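Local structure of nitrate regulatory protein (Klebsiella oxytoca, 4AKK) at residues R47-Q52 / D178-A183; G60-Q65 / A111-A116; A68-L73 / H165-V170; S122-R127 / P171-S176. The protein senses nitrate and nitrite and, in response, binds the terminator in the nasF operon leader RNA, so that transcription runs on through the operon. One frame throughout, in Å; residues are numbered along the deposited sequence.

Contact 1. Residues R47-Q52 / D178-A183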
loop_
_atom_site.group_PDB
_atom_site.type_symbol
_atom_site.label_atom_id
_atom_site.label_comp_id
_atom_site.label_asym_id
_atom_site.label_seq_id
_atom_site.Cartn_x
_atom_site.Cartn_y
_atom_site.Cartn_z
ATOM N N ARG A 47 -6.228 -8.500 -25.963
ATOM C CA ARG A 47 -6.240 -7.569 -27.080
ATOM C C ARG A 47 -5.800 -6.165 -26.661
ATOM O O ARG A 47 -5.027 -5.520 -27.367
ATOM C CB ARG A 47 -7.605 -7.561 -27.774
ATOM C CG ARG A 47 -7.852 -8.816 -28.616
ATOM C CD ARG A 47 -9.053 -8.666 -29.549
ATOM N NE ARG A 47 -10.325 -8.775 -28.837
ATOM C CZ ARG A 47 -11.055 -9.886 -28.768
ATOM N NH1 ARG A 47 -10.643 -10.994 -29.375
ATOM N NH2 ARG A 47 -12.197 -9.888 -28.090
ATOM N N LEU A 48 -6.270 -5.701 -25.506
ATOM C CA LEU A 48 -5.870 -4.385 -25.006
ATOM C C LEU A 48 -4.383 -4.369 -24.679
ATOM O O LEU A 48 -3.672 -3.416 -25.002
ATOM C CB LEU A 48 -6.678 -4.000 -23.766
ATOM C CG LEU A 48 -8.078 -3.437 -24.008
ATOM C CD1 LEU A 48 -8.923 -3.526 -22.749
ATOM C CD2 LEU A 48 -7.989 -2.000 -24.512
ATOM N N GLN A 49 -3.914 -5.435 -24.043
ATOM C CA GLN A 49 -2.508 -5.545 -23.697
ATOM C C GLN A 49 -1.634 -5.512 -24.944
ATOM O O GLN A 49 -0.602 -4.825 -24.978
ATOM C CB GLN A 49 -2.255 -6.820 -22.898
ATOM C CG GLN A 49 -0.781 -7.134 -22.716
ATOM C CD GLN A 49 -0.531 -8.144 -21.615
ATOM O OE1 GLN A 49 -1.505 -8.301 -20.726
ATOM N NE2 GLN A 49 0.526 -8.777 -21.562
ATOM N N LYS A 50 -2.049 -6.256 -25.965
ATOM C CA LYS A 50 -1.351 -6.272 -27.252
ATOM C C LYS A 50 -1.191 -4.865 -27.805
ATOM O O LYS A 50 -0.132 -4.507 -28.310
ATOM C CB LYS A 50 -2.111 -7.129 -28.272
ATOM C CG LYS A 50 -1.598 -8.552 -28.424
ATOM C CD LYS A 50 -0.349 -8.593 -29.296
ATOM C CE LYS A 50 0.094 -10.027 -29.593
ATOM N NZ LYS A 50 -0.800 -10.716 -30.571
ATOM N N GLN A 51 -2.260 -4.082 -27.717
ATOM C CA GLN A 51 -2.254 -2.706 -28.190
ATOM C C GLN A 51 -1.268 -1.856 -27.390
ATOM O O GLN A 51 -0.570 -1.006 -27.945
ATOM C CB GLN A 51 -3.662 -2.118 -28.095
ATOM C CG GLN A 51 -3.748 -0.651 -28.473
ATOM C CD GLN A 51 -5.105 -0.042 -28.154
ATOM O OE1 GLN A 51 -6.063 -0.752 -27.839
ATOM N NE2 GLN A 51 -5.192 1.283 -28.235
ATOM N N GLN A 52 -1.210 -2.097 -26.085
ATOM C CA GLN A 52 -0.299 -1.372 -25.204
ATOM C C GLN A 52 1.178 -1.602 -25.527
ATOM O O GLN A 52 2.024 -0.797 -25.150
ATOM C CB GLN A 52 -0.573 -1.717 -23.734
ATOM C CG GLN A 52 -1.670 -0.887 -23.109
ATOM C CD GLN A 52 -1.518 0.594 -23.424
ATOM O OE1 GLN A 52 -2.127 1.107 -24.369
ATOM N NE2 GLN A 52 -0.690 1.285 -22.644
ATOM N N ASP A 178 0.394 -2.630 -19.102
ATOM C CA ASP A 178 -0.300 -3.893 -18.846
ATOM C C ASP A 178 0.663 -5.081 -18.694
ATOM O O ASP A 178 0.403 -5.999 -17.918
ATOM C CB ASP A 178 -1.342 -4.166 -19.938
ATOM C CG ASP A 178 -2.500 -3.168 -19.910
ATOM O OD1 ASP A 178 -2.811 -2.640 -18.819
ATOM O OD2 ASP A 178 -3.103 -2.913 -20.978
ATOM N N ASP A 179 1.786 -5.051 -19.404
ATOM C CA ASP A 179 2.742 -6.151 -19.310
ATOM C C ASP A 179 3.336 -6.352 -17.919
ATOM O O ASP A 179 3.966 -5.452 -17.377
ATOM C CB ASP A 179 3.895 -5.982 -20.288
ATOM C CG ASP A 179 4.739 -7.241 -20.380
ATOM O OD1 ASP A 179 4.390 -8.110 -21.200
ATOM O OD2 ASP A 179 5.707 -7.386 -19.597
ATOM N N PRO A 180 3.182 -7.562 -17.365
ATOM C CA PRO A 180 3.667 -7.903 -16.021
ATOM C C PRO A 180 5.188 -7.780 -15.874
ATOM O O PRO A 180 5.655 -7.266 -14.856
ATOM C CB PRO A 180 3.264 -9.375 -15.855
ATOM C CG PRO A 180 2.280 -9.656 -16.927
ATOM C CD PRO A 180 2.585 -8.718 -18.052
ATOM N N GLN A 181 5.948 -8.264 -16.853
ATOM C CA GLN A 181 7.406 -8.210 -16.765
ATOM C C GLN A 181 7.920 -6.775 -16.784
ATOM O O GLN A 181 8.808 -6.406 -16.012
ATOM C CB GLN A 181 8.071 -9.006 -17.893
ATOM C CG GLN A 181 8.135 -10.507 -17.650
ATOM C CD GLN A 181 6.974 -11.241 -18.286
ATOM O OE1 GLN A 181 6.924 -11.411 -19.508
ATOM N NE2 GLN A 181 6.029 -11.683 -17.459
ATOM N N ILE A 182 7.372 -5.970 -17.679
ATOM C CA ILE A 182 7.794 -4.584 -17.766
ATOM C C ILE A 182 7.401 -3.814 -16.513
ATOM O O ILE A 182 8.210 -3.084 -15.943
ATOM C CB ILE A 182 7.228 -3.904 -19.010
ATOM C CG1 ILE A 182 7.612 -4.717 -20.249
ATOM C CG2 ILE A 182 7.758 -2.487 -19.121
ATOM C CD1 ILE A 182 9.130 -4.848 -20.440
ATOM N N ALA A 183 6.165 -3.991 -16.071
ATOM C CA ALA A 183 5.699 -3.284 -14.887
ATOM C C ALA A 183 6.585 -3.639 -13.703
ATOM O O ALA A 183 6.958 -2.763 -12.931
ATOM C CB ALA A 183 4.235 -3.604 -14.596
HETATM O O HOH W 1 2.916 -7.633 -23.159
#
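D178 and Q49 bury the most surface here, their side chains sliding past each other in opposite directions with the CB of Q49 4.1 Å from the CB of D178. One carboxylate oxygen, OD2 of D178, comes up against the helix, 3.8 Å from the CA of Q49 and 3.3 Å from the CG of Q52. No hydrogen bond joins the two segments directly. With CG turned anti to the backbone N (chi1 170°) and the rest of the chain extended, the amide of Q49 arrives beside D179 and the ring of P180. There a water bridges the gap, accepting from NE2 of Q49 at 3.1 Å and donating to OD1 of D179, while OE1 of Q49 accepts a weak bond from Q338. The second oxygen of D179 is engaged in an N-cap: its OD2 accepts from I182 N at 2.9 Å through the anti lone pair, at the start of helix 180-212 in the nitrate-sensing NIT domain. An aspartate suits this place, since its short side chain can accept from an amide of the first turn; P180 has no N-H to offer. Q52, bent at chi2, presents CG to D178 and gives its NE2 to the backbone oxygen of S176. A120 of the second subunit packs on L48, and its S122 on Q49 and D178.

Contact 2. Residues G60-Q65 / A111-A116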
loop_
_atom_site.group_PDB
_atom_site.type_symbol
_atom_site.label_atom_id
_atom_site.label_comp_id
_atom_site.label_asym_id
_atom_site.label_seq_id
_atom_site.Cartn_x
_atom_site.Cartn_y
_atom_site.Cartn_z
ATOM N N GLY A 60 9.445 3.421 -21.802
ATOM C CA GLY A 60 10.786 3.036 -21.402
ATOM C C GLY A 60 11.788 4.161 -21.579
ATOM O O GLY A 60 12.672 4.369 -20.742
ATOM N N THR A 61 11.650 4.894 -22.676
ATOM C CA THR A 61 12.547 6.005 -22.963
ATOM C C THR A 61 12.353 7.129 -21.952
ATOM O O THR A 61 13.318 7.660 -21.408
ATOM C CB THR A 61 12.318 6.570 -24.384
ATOM O OG1 THR A 61 12.498 5.527 -25.348
ATOM C CG2 THR A 61 13.298 7.700 -24.680
ATOM N N LEU A 62 11.098 7.497 -21.718
ATOM C CA LEU A 62 10.781 8.538 -20.750
ATOM C C LEU A 62 11.375 8.204 -19.380
ATOM O O LEU A 62 11.970 9.060 -18.732
ATOM C CB LEU A 62 9.268 8.743 -20.643
ATOM C CG LEU A 62 8.867 9.827 -19.642
ATOM C CD1 LEU A 62 9.565 11.150 -19.959
ATOM C CD2 LEU A 62 7.347 9.999 -19.602
ATOM N N ALA A 63 11.222 6.953 -18.953
ATOM C CA ALA A 63 11.807 6.510 -17.693
ATOM C C ALA A 63 13.326 6.692 -17.680
ATOM O O ALA A 63 13.896 7.127 -16.686
ATOM C CB ALA A 63 11.443 5.069 -17.419
ATOM N N GLY A 64 13.973 6.359 -18.791
ATOM C CA GLY A 64 15.406 6.515 -18.909
ATOM C C GLY A 64 15.868 7.960 -18.877
ATOM O O GLY A 64 16.880 8.272 -18.255
ATOM N N GLN A 65 15.135 8.838 -19.561
ATOM C CA GLN A 65 15.434 10.268 -19.544
ATOM C C GLN A 65 15.181 10.902 -18.175
ATOM O O GLN A 65 15.884 11.828 -17.778
ATOM C CB GLN A 65 14.649 11.012 -20.628
ATOM C CG GLN A 65 15.077 10.628 -22.051
ATOM C CD GLN A 65 16.595 10.706 -22.254
ATOM O OE1 GLN A 65 17.197 11.775 -21.759
ATOM N NE2 GLN A 65 17.210 9.812 -22.834
ATOM N N ALA A 111 11.837 16.351 -24.835
ATOM C CA ALA A 111 11.608 15.621 -26.078
ATOM C C ALA A 111 10.865 14.311 -25.812
ATOM O O ALA A 111 9.879 13.996 -26.488
ATOM C CB ALA A 111 12.925 15.350 -26.787
ATOM N N ALA A 112 11.338 13.552 -24.826
ATOM C CA ALA A 112 10.701 12.286 -24.469
ATOM C C ALA A 112 9.255 12.475 -23.998
ATOM O O ALA A 112 8.477 11.522 -23.992
ATOM C CB ALA A 112 11.515 11.545 -23.421
ATOM N N LEU A 113 8.884 13.700 -23.627
ATOM C CA LEU A 113 7.496 13.958 -23.210
ATOM C C LEU A 113 6.488 14.009 -24.375
ATOM O O LEU A 113 5.303 13.732 -24.181
ATOM C CB LEU A 113 7.387 15.239 -22.371
ATOM C CG LEU A 113 7.934 15.217 -20.940
ATOM C CD1 LEU A 113 7.740 16.574 -20.293
ATOM C CD2 LEU A 113 7.264 14.137 -20.114
ATOM N N GLU A 114 6.956 14.363 -25.574
ATOM C CA GLU A 114 6.063 14.545 -26.728
ATOM C C GLU A 114 5.236 13.295 -27.028
ATOM O O GLU A 114 4.015 13.363 -27.114
ATOM C CB GLU A 114 6.853 14.996 -27.976
ATOM C CG GLU A 114 5.992 15.553 -29.129
ATOM C CD GLU A 114 5.504 14.482 -30.114
ATOM O OE1 GLU A 114 6.321 13.631 -30.535
ATOM O OE2 GLU A 114 4.305 14.504 -30.485
ATOM N N PRO A 115 5.905 12.144 -27.186
ATOM C CA PRO A 115 5.167 10.907 -27.431
ATOM C C PRO A 115 4.290 10.514 -26.239
ATOM O O PRO A 115 3.227 9.925 -26.447
ATOM C CB PRO A 115 6.282 9.875 -27.653
ATOM C CG PRO A 115 7.461 10.673 -28.055
ATOM C CD PRO A 115 7.360 11.941 -27.287
ATOM N N ALA A 116 4.709 10.846 -25.019
ATOM C CA ALA A 116 3.938 10.454 -23.832
ATOM C C ALA A 116 2.568 11.110 -23.813
ATOM O O ALA A 116 1.598 10.524 -23.333
ATOM C CB ALA A 116 4.701 10.775 -22.547
#
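L62 pushes both branches of its side chain into the surface of helix 92-117, and the packing is close around it. Its CD1 lies 3.8 Å from CD2 of L113 and 4.0 Å from CB of A112, while its CD2 rests 4.0 Å from CB of A116. The first torsion explains this reach: CG stands anti to the backbone N (chi1 180°), which sets the fork beside the carbonyl carbon, where CD1 and CD2 meet A112, L113 and A116. Two alanines, four residues apart on the facing helix, suit the place because their single methyl groups let a larger leucine come close to the backbone. L113 brings the end of its chain in, crossing L62 at a slant, and F109 and L173 add further apolar surface round the same leucine. No polar atom takes part in this half of the contact, as befits a buried site.

The other side is looser. Q65 turns its aliphatic part inward, CG at 3.9 Å from CB of A112, and bends at chi2; Q105 and R108 pack beside its side chain. T61 makes only a distant touch with A112 through its methyl CG2, and its hydroxyl is bonded to the backbone oxygen of A57, one turn back in its own helix. Both residues are partly exposed, so each offers carbon to the contact while keeping a polar group. With axes 9.1 Å apart at closest approach and N-to-C directions 150° apart, the segments show the roughly antiparallel packing of two consecutive helices, a helical hairpin in an all-helical bundle.

Contact 3. Residues A68-L73 / H165-V170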
loop_
_atom_site.group_PDB
_atom_site.type_symbol
_atom_site.label_atom_id
_atom_site.label_comp_id
_atom_site.label_asym_id
_atom_site.label_seq_id
_atom_site.Cartn_x
_atom_site.Cartn_y
_atom_site.Cartn_z
ATOM N N ALA A 68 18.172 9.959 -16.058
ATOM C CA ALA A 68 19.377 10.699 -16.416
ATOM C C ALA A 68 19.315 12.133 -15.909
ATOM O O ALA A 68 20.298 12.662 -15.392
ATOM C CB ALA A 68 19.591 10.680 -17.929
ATOM N N LEU A 69 18.157 12.763 -16.076
ATOM C CA LEU A 69 17.960 14.121 -15.586
ATOM C C LEU A 69 18.125 14.172 -14.063
ATOM O O LEU A 69 18.776 15.059 -13.532
ATOM C CB LEU A 69 16.578 14.638 -15.991
ATOM C CG LEU A 69 16.183 16.032 -15.495
ATOM C CD1 LEU A 69 17.177 17.076 -15.967
ATOM C CD2 LEU A 69 14.775 16.388 -15.948
ATOM N N VAL A 70 17.540 13.202 -13.374
ATOM C CA VAL A 70 17.623 13.141 -11.923
ATOM C C VAL A 70 19.080 12.996 -11.518
ATOM O O VAL A 70 19.531 13.617 -10.563
ATOM C CB VAL A 70 16.762 11.981 -11.349
ATOM C CG1 VAL A 70 17.207 11.605 -9.930
ATOM C CG2 VAL A 70 15.281 12.360 -11.380
ATOM N N HIS A 71 19.826 12.189 -12.264
ATOM C CA HIS A 71 21.225 11.972 -11.933
ATOM C C HIS A 71 22.051 13.263 -12.056
ATOM O O HIS A 71 22.832 13.607 -11.157
ATOM C CB HIS A 71 21.841 10.844 -12.778
ATOM C CG HIS A 71 23.284 10.599 -12.465
ATOM N ND1 HIS A 71 23.695 9.911 -11.342
ATOM C CD2 HIS A 71 24.415 10.982 -13.107
ATOM C CE1 HIS A 71 25.016 9.871 -11.311
ATOM N NE2 HIS A 71 25.477 10.514 -12.371
ATOM N N MET A 72 21.873 13.976 -13.162
ATOM C CA MET A 72 22.560 15.248 -13.350
ATOM C C MET A 72 22.161 16.262 -12.268
ATOM O O MET A 72 23.004 17.006 -11.767
ATOM C CB MET A 72 22.289 15.826 -14.746
ATOM C CG MET A 72 22.836 14.998 -15.934
ATOM S SD MET A 72 24.413 14.083 -15.790
ATOM C CE MET A 72 25.444 15.070 -14.721
ATOM N N LEU A 73 20.874 16.293 -11.922
ATOM C CA LEU A 73 20.390 17.189 -10.863
ATOM C C LEU A 73 21.030 16.834 -9.520
ATOM O O LEU A 73 21.335 17.715 -8.724
ATOM C CB LEU A 73 18.865 17.134 -10.755
ATOM C CG LEU A 73 18.129 17.881 -11.870
ATOM C CD1 LEU A 73 16.674 17.456 -11.917
ATOM C CD2 LEU A 73 18.254 19.394 -11.695
ATOM N N HIS A 165 9.555 15.289 -7.623
ATOM C CA HIS A 165 8.455 15.346 -8.582
ATOM C C HIS A 165 8.785 14.647 -9.898
ATOM O O HIS A 165 7.901 14.115 -10.555
ATOM C CB HIS A 165 8.025 16.784 -8.829
ATOM C CG HIS A 165 7.422 17.428 -7.624
ATOM N ND1 HIS A 165 6.408 17.031 -6.822
ATOM C CD2 HIS A 165 7.898 18.604 -7.085
ATOM C CE1 HIS A 165 6.280 17.974 -5.835
ATOM N NE2 HIS A 165 7.188 18.914 -6.017
ATOM N N LEU A 166 10.059 14.636 -10.264
ATOM C CA LEU A 166 10.485 13.934 -11.469
ATOM C C LEU A 166 10.339 12.446 -11.234
ATOM O O LEU A 166 9.790 11.736 -12.064
ATOM C CB LEU A 166 11.932 14.279 -11.826
ATOM C CG LEU A 166 12.101 15.647 -12.479
ATOM C CD1 LEU A 166 13.570 16.028 -12.545
ATOM C CD2 LEU A 166 11.458 15.646 -13.872
ATOM N N LEU A 167 10.825 11.993 -10.082
ATOM C CA LEU A 167 10.736 10.596 -9.681
ATOM C C LEU A 167 9.302 10.095 -9.548
ATOM O O LEU A 167 9.024 8.943 -9.869
ATOM C CB LEU A 167 11.476 10.371 -8.357
ATOM C CG LEU A 167 13.000 10.430 -8.415
ATOM C CD1 LEU A 167 13.598 10.113 -7.051
ATOM C CD2 LEU A 167 13.538 9.478 -9.467
ATOM N N ASN A 168 8.402 10.957 -9.076
ATOM C CA ASN A 168 6.996 10.602 -8.914
ATOM C C ASN A 168 6.311 10.326 -10.246
ATOM O O ASN A 168 5.222 9.761 -10.282
ATOM C CB ASN A 168 6.208 11.694 -8.156
ATOM C CG ASN A 168 6.603 11.811 -6.688
ATOM O OD1 ASN A 168 7.248 10.927 -6.134
ATOM N ND2 ASN A 168 6.214 12.920 -6.057
ATOM N N ILE A 169 6.930 10.728 -11.348
ATOM C CA ILE A 169 6.349 10.383 -12.637
ATOM C C ILE A 169 6.433 8.874 -12.875
ATOM O O ILE A 169 5.527 8.283 -13.444
ATOM C CB ILE A 169 7.033 11.104 -13.803
ATOM C CG1 ILE A 169 6.834 12.621 -13.700
ATOM C CG2 ILE A 169 6.509 10.548 -15.132
ATOM C CD1 ILE A 169 7.664 13.414 -14.696
ATOM N N VAL A 170 7.518 8.259 -12.417
ATOM C CA VAL A 170 7.834 6.870 -12.777
ATOM C C VAL A 170 6.791 5.816 -12.386
ATOM O O VAL A 170 6.356 5.043 -13.239
ATOM C CB VAL A 170 9.223 6.448 -12.260
ATOM C CG1 VAL A 170 9.499 4.993 -12.612
ATOM C CG2 VAL A 170 10.299 7.345 -12.850
#
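L166 lies against three residues of helix 56-85, and its atoms meet them in turn. At its base, CB is 3.9 Å from CG2 of V70, the two side chains passing in opposite directions. From there CG stands anti to the carbonyl carbon (chi1 -77°), and this turn carries the fork on to the leucines L69 and L73. The branch CD1 is 3.6 Å from CD2 of L69 and 3.5 Å from CD1 of L73, the latter a tighter fit than carbon atoms usually accept; the other branch, CD2 of L166, lies 4.0 Å from CD2 of L69. Both leucines cross L166 at about a right angle, and being one turn apart they present their ends to the same methyl. V70 also serves the next residue, since its CG2 lies 3.9 Å from CD2 of L167, whose end swings in towards the contact.

All five residues are buried and branched, which suits the place, since these side chains carry no polar group that needs a partner. F109 and A131 extend the apolar surface round L166, as I163 does for V70 and L73. The arrangement is that of a hydrophobic core between helices of the all-helical NIT sensor domain.

Contact 4. Residues S122-R127 / P171-S176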
loop_
_atom_site.group_PDB
_atom_site.type_symbol
_atom_site.label_atom_id
_atom_site.label_comp_id
_atom_site.label_asym_id
_atom_site.label_seq_id
_atom_site.Cartn_x
_atom_site.Cartn_y
_atom_site.Cartn_z
ATOM N N SER A 122 -5.037 10.934 -17.033
ATOM C CA SER A 122 -5.204 12.172 -16.293
ATOM C C SER A 122 -4.197 12.282 -15.143
ATOM O O SER A 122 -3.593 13.327 -14.941
ATOM C CB SER A 122 -6.638 12.281 -15.763
ATOM O OG SER A 122 -6.807 13.480 -15.024
ATOM N N ALA A 123 -4.015 11.204 -14.394
ATOM C CA ALA A 123 -3.072 11.244 -13.283
ATOM C C ALA A 123 -1.622 11.452 -13.753
ATOM O O ALA A 123 -0.862 12.192 -13.129
ATOM C CB ALA A 123 -3.206 9.985 -12.434
ATOM N N LEU A 124 -1.239 10.824 -14.864
ATOM C CA LEU A 124 0.110 11.018 -15.412
ATOM C C LEU A 124 0.319 12.461 -15.853
ATOM O O LEU A 124 1.374 13.057 -15.620
ATOM C CB LEU A 124 0.387 10.058 -16.577
ATOM C CG LEU A 124 1.823 10.105 -17.105
ATOM C CD1 LEU A 124 2.810 9.674 -16.014
ATOM C CD2 LEU A 124 1.969 9.228 -18.352
ATOM N N CYS A 125 -0.696 13.029 -16.488
ATOM C CA CYS A 125 -0.669 14.448 -16.822
ATOM C C CYS A 125 -0.397 15.325 -15.608
ATOM O O CYS A 125 0.406 16.269 -15.678
ATOM C CB CYS A 125 -1.977 14.873 -17.477
ATOM S SG CYS A 125 -2.270 14.102 -19.087
ATOM N N TRP A 126 -1.077 15.035 -14.499
ATOM C CA TRP A 126 -0.872 15.815 -13.275
ATOM C C TRP A 126 0.567 15.685 -12.752
ATOM O O TRP A 126 1.178 16.673 -12.349
ATOM C CB TRP A 126 -1.875 15.413 -12.191
ATOM C CG TRP A 126 -3.177 16.160 -12.250
ATOM C CD1 TRP A 126 -4.250 15.882 -13.048
ATOM C CD2 TRP A 126 -3.551 17.299 -11.461
ATOM N NE1 TRP A 126 -5.267 16.777 -12.810
ATOM C CE2 TRP A 126 -4.864 17.658 -11.840
ATOM C CE3 TRP A 126 -2.906 18.050 -10.472
ATOM C CZ2 TRP A 126 -5.545 18.738 -11.264
ATOM C CZ3 TRP A 126 -3.587 19.122 -9.899
ATOM C CH2 TRP A 126 -4.891 19.453 -10.299
ATOM N N ARG A 127 1.103 14.468 -12.760
ATOM C CA ARG A 127 2.464 14.247 -12.282
ATOM C C ARG A 127 3.448 15.027 -13.138
ATOM O O ARG A 127 4.342 15.704 -12.631
ATOM C CB ARG A 127 2.823 12.759 -12.325
ATOM C CG ARG A 127 2.096 11.902 -11.306
ATOM C CD ARG A 127 2.508 12.219 -9.870
ATOM N NE ARG A 127 1.893 11.283 -8.927
ATOM C CZ ARG A 127 1.934 11.404 -7.602
ATOM N NH1 ARG A 127 2.563 12.430 -7.040
ATOM N NH2 ARG A 127 1.332 10.502 -6.834
ATOM N N PRO A 171 6.395 5.771 -11.103
ATOM C CA PRO A 171 5.373 4.806 -10.682
ATOM C C PRO A 171 4.053 5.039 -11.410
ATOM O O PRO A 171 3.296 4.105 -11.668
ATOM C CB PRO A 171 5.193 5.105 -9.185
ATOM C CG PRO A 171 6.417 5.882 -8.784
ATOM C CD PRO A 171 6.811 6.655 -9.999
ATOM N N GLN A 172 3.773 6.291 -11.729
ATOM C CA GLN A 172 2.549 6.619 -12.442
ATOM C C GLN A 172 2.598 6.033 -13.846
ATOM O O GLN A 172 1.569 5.706 -14.431
ATOM C CB GLN A 172 2.370 8.132 -12.531
ATOM C CG GLN A 172 0.941 8.524 -12.808
ATOM C CD GLN A 172 0.065 8.227 -11.628
ATOM O OE1 GLN A 172 0.386 8.610 -10.501
ATOM N NE2 GLN A 172 -1.046 7.534 -11.867
ATOM N N LEU A 173 3.808 5.911 -14.381
ATOM C CA LEU A 173 4.011 5.287 -15.682
ATOM C C LEU A 173 3.399 3.892 -15.766
ATOM O O LEU A 173 2.948 3.482 -16.832
ATOM C CB LEU A 173 5.503 5.222 -16.028
ATOM C CG LEU A 173 6.104 6.491 -16.624
ATOM C CD1 LEU A 173 7.502 6.213 -17.150
ATOM C CD2 LEU A 173 5.212 7.018 -17.727
ATOM N N ASN A 174 3.378 3.170 -14.645
ATOM C CA ASN A 174 2.760 1.838 -14.591
ATOM C C ASN A 174 1.237 1.776 -14.770
ATOM O O ASN A 174 0.694 0.727 -15.125
ATOM C CB ASN A 174 3.151 1.115 -13.302
ATOM C CG ASN A 174 4.372 0.234 -13.477
ATOM O OD1 ASN A 174 4.833 0.010 -14.598
ATOM N ND2 ASN A 174 4.893 -0.286 -12.373
ATOM N N ASP A 175 0.544 2.883 -14.522
ATOM C CA ASP A 175 -0.916 2.898 -14.648
ATOM C C ASP A 175 -1.369 2.704 -16.100
ATOM O O ASP A 175 -2.565 2.604 -16.387
ATOM C CB ASP A 175 -1.533 4.174 -14.027
ATOM C CG ASP A 175 -1.404 5.414 -14.928
ATOM O OD1 ASP A 175 -1.107 5.264 -16.134
ATOM O OD2 ASP A 175 -1.612 6.548 -14.429
ATOM N N SER A 176 -0.408 2.663 -17.013
ATOM C CA SER A 176 -0.718 2.436 -18.416
ATOM C C SER A 176 0.179 1.360 -19.000
ATOM O O SER A 176 0.359 1.275 -20.219
ATOM C CB SER A 176 -0.598 3.731 -19.216
ATOM O OG SER A 176 -1.769 4.518 -19.065
#
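Q172 and L124 carry most of the carbon packing, sliding past each other in opposite directions: CG of Q172 lies 3.7 Å from CA of L124, and CB of Q172 lies 3.8 Å from CD1 of L124. Leucine suits this place because the same branch also reaches L173, with CD1 of L124 4.0 Å from CD2 of L173. A123 is small enough to admit the amide, its methyl CB in van der Waals contact with NE2 of Q172 at 3.3 Å.

These contacts join the first turns of helix 122-134 to the short helix 169-173 and the turn after it, within the helical NIT sensor domain.

The polar interactions run through both ends of the Q172 amide, placed by a bend at chi2 (69°). OE1 accepts a weak but nearly straight bond from NE of R127, 3.4 Å away, at the guanidinium edge and with the two planes only 28° apart. NE2 donates to OD2 of D175 at 2.8 Å, almost in the amide plane, so the amide is held at both ends, firmly by D175 and only weakly by R127, which favours this rotation. S121 also bonds to that OD2, while the hydroxyl of S176 donates to OD1. On the subunit interface, W126 meets F42 of the second subunit edge-to-face.

How the contacts relate
Contacts 2 and 3 share helix 56-85, their centres 12 Å apart, and contacts 3 and 4 share the short helix 169-173, centres 14 Å apart. Along the chain contact 1 opens first and closes last, so the other three fall between its segments; contact 2 closes before contact 4 opens, and contact 3 crosses both. Contact 4 touches contact 1, where N174 probably bonds to the backbone oxygen of A183, and contact 2, where L173 packs on A63. From contact 3, about 10 Å from the centre of the chain, the set runs out to contact 1 at 26 Å. All four reach the second subunit, contact 3 through H165 alone, which places this part of the sensor against its partner.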